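Side-chain contact in heme oxygenase (Chlamydomonas reinhardtii, PDB 4RAJ), which probably cleaves heme oxidatively to biliverdin, iron and carbon monoxide, as heme oxygenases do, and is captured here without its heme: residues I44-D49 with K226-P231. Residues are numbered along the deposited sequence; the frame is centred on the assembly and turned at random.
Sequences IALFSD and KAFPLP
Both methyls of Leu230 close on the single methyl of Ala45, CD1 of the leucine standing 3.7 Å from Ala45 CB and CD2 3.8 Å from it, so the alanine meets the forked end of the longer side chain. The next residue along the helix, Leu46, reaches across with one branch: its CD2 lies 4.0 Å from Phe228 CE2 and 4.1 Å from Leu230 CD2, so one methyl touches Phe228 and Leu230 together. Leu46 meets Leu230 at about a right angle, while it approaches the phenyl ring on a slant. No hydrogen bond joins 44-49 to 226-231; the contact is small and wholly apolar, at the surface of the molecule.

Phe228 has CG anti to the backbone N (chi1 -179°), which carries its ring toward the Leu46 side, where CE2 meets the leucine methyl. Behind Ala45, its carbonyl O accepts two bonds from Ser48, one from N and a shorter one from OG at 2.6 Å; both fold Ser48 back onto that carbonyl. Asp49 then caps helix 50-76, OD1 bonding to Asp51 N.

A bound polyether, probably from the crystallisation liquor, lies about 4 Å from the Leu46 side chain and may mark a pocket. This is peripheral packing in the all-helical heme oxygenase fold: the contact lays the extended chain after helix 204-227 against helix 29-47, and helix 50-76 joins the packing through Leu52, Ala56 and Cys59, which touch Leu230, Leu46 and Phe228 respectively.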
loop_
_atom_site.group_PDB
_atom_site.type_symbol
_atom_site.label_atom_id
_atom_site.label_comp_id
_atom_site.label_asym_id
_atom_site.label_seq_id
_atom_site.Cartn_x
_atom_site.Cartn_y
_atom_site.Cartn_z
ATOM N N ILE A 44 9.502 6.527 -15.436
ATOM C CA ILE A 44 10.240 7.529 -16.193
ATOM C C ILE A 44 9.331 8.708 -16.487
ATOM O O ILE A 44 9.736 9.868 -16.387
ATOM C CB ILE A 44 10.830 6.952 -17.509
ATOM C CG1 ILE A 44 12.222 6.393 -17.247
ATOM C CG2 ILE A 44 10.963 8.029 -18.573
ATOM C CD1 ILE A 44 13.150 7.394 -16.610
ATOM N N ALA A 45 8.078 8.403 -16.810
ATOM C CA ALA A 45 7.102 9.451 -17.052
ATOM C C ALA A 45 6.924 10.289 -15.791
ATOM O O ALA A 45 6.952 11.508 -15.842
ATOM C CB ALA A 45 5.768 8.857 -17.495
ATOM N N LEU A 46 6.759 9.626 -14.654
ATOM C CA LEU A 46 6.503 10.352 -13.407
ATOM C C LEU A 46 7.697 11.184 -12.953
ATOM O O LEU A 46 7.524 12.298 -12.457
ATOM C CB LEU A 46 6.106 9.385 -12.300
ATOM C CG LEU A 46 4.837 8.573 -12.533
ATOM C CD1 LEU A 46 4.635 7.691 -11.323
ATOM C CD2 LEU A 46 3.641 9.482 -12.756
ATOM N N PHE A 47 8.906 10.652 -13.115
ATOM C CA PHE A 47 10.102 11.362 -12.664
ATOM C C PHE A 47 10.446 12.544 -13.560
ATOM O O PHE A 47 11.328 13.340 -13.238
ATOM C CB PHE A 47 11.298 10.418 -12.586
ATOM C CG PHE A 47 11.218 9.448 -11.449
ATOM C CD1 PHE A 47 10.830 9.878 -10.191
ATOM C CD2 PHE A 47 11.539 8.116 -11.633
ATOM C CE1 PHE A 47 10.751 8.989 -9.131
ATOM C CE2 PHE A 47 11.463 7.223 -10.580
ATOM C CZ PHE A 47 11.065 7.663 -9.326
ATOM N N SER A 48 9.733 12.681 -14.675
ATOM C CA SER A 48 9.980 13.810 -15.567
ATOM C C SER A 48 9.436 15.106 -14.973
ATOM O O SER A 48 9.824 16.206 -15.404
ATOM C CB SER A 48 9.362 13.560 -16.952
ATOM O OG SER A 48 7.941 13.635 -16.886
ATOM N N ASP A 49 8.576 14.980 -13.962
ATOM C CA ASP A 49 7.893 16.138 -13.369
ATOM C C ASP A 49 7.450 15.828 -11.935
ATOM O O ASP A 49 6.595 14.966 -11.738
ATOM C CB ASP A 49 6.678 16.513 -14.229
ATOM C CG ASP A 49 5.998 17.803 -13.786
ATOM O OD1 ASP A 49 6.097 18.196 -12.601
ATOM O OD2 ASP A 49 5.352 18.435 -14.652
ATOM N N LYS A 226 -3.444 2.250 -14.092
ATOM C CA LYS A 226 -3.796 2.413 -15.501
ATOM C C LYS A 226 -4.765 3.567 -15.714
ATOM O O LYS A 226 -4.775 4.187 -16.777
ATOM C CB LYS A 226 -4.384 1.112 -16.054
ATOM C CG LYS A 226 -3.306 0.088 -16.344
ATOM C CD LYS A 226 -3.858 -1.137 -17.044
ATOM C CE LYS A 226 -4.752 -1.930 -16.111
ATOM N NZ LYS A 226 -4.971 -3.315 -16.623
ATOM N N ALA A 227 -5.559 3.874 -14.696
ATOM C CA ALA A 227 -6.557 4.935 -14.806
ATOM C C ALA A 227 -5.937 6.324 -14.643
ATOM O O ALA A 227 -6.591 7.332 -14.897
ATOM C CB ALA A 227 -7.668 4.726 -13.772
ATOM N N PHE A 228 -4.678 6.375 -14.219
ATOM C CA PHE A 228 -4.020 7.650 -13.952
ATOM C C PHE A 228 -3.686 8.338 -15.268
ATOM O O PHE A 228 -3.093 7.728 -16.159
ATOM C CB PHE A 228 -2.742 7.464 -13.112
ATOM C CG PHE A 228 -2.028 8.768 -12.792
ATOM C CD1 PHE A 228 -2.503 9.612 -11.790
ATOM C CD2 PHE A 228 -0.890 9.148 -13.491
ATOM C CE1 PHE A 228 -1.855 10.815 -11.495
ATOM C CE2 PHE A 228 -0.232 10.351 -13.201
ATOM C CZ PHE A 228 -0.716 11.182 -12.201
ATOM N N PRO A 229 -4.092 9.611 -15.401
ATOM C CA PRO A 229 -3.914 10.372 -16.643
ATOM C C PRO A 229 -2.481 10.867 -16.851
ATOM O O PRO A 229 -2.110 11.931 -16.353
ATOM C CB PRO A 229 -4.878 11.549 -16.470
ATOM C CG PRO A 229 -4.954 11.751 -14.985
ATOM C CD PRO A 229 -4.832 10.375 -14.378
ATOM N N LEU A 230 -1.696 10.099 -17.596
ATOM C CA LEU A 230 -0.323 10.476 -17.912
ATOM C C LEU A 230 -0.225 11.254 -19.219
ATOM O O LEU A 230 -0.544 10.724 -20.281
ATOM C CB LEU A 230 0.563 9.233 -17.989
ATOM C CG LEU A 230 1.451 9.017 -16.769
ATOM C CD1 LEU A 230 2.269 7.765 -16.957
ATOM C CD2 LEU A 230 2.356 10.223 -16.572
ATOM N N PRO A 231 0.230 12.513 -19.144
ATOM C CA PRO A 231 0.430 13.357 -20.327
ATOM C C PRO A 231 1.262 12.653 -21.395
ATOM O O PRO A 231 2.161 11.886 -21.049
ATOM C CB PRO A 231 1.179 14.571 -19.768
ATOM C CG PRO A 231 0.765 14.635 -18.336
ATOM C CD PRO A 231 0.617 13.204 -17.900
#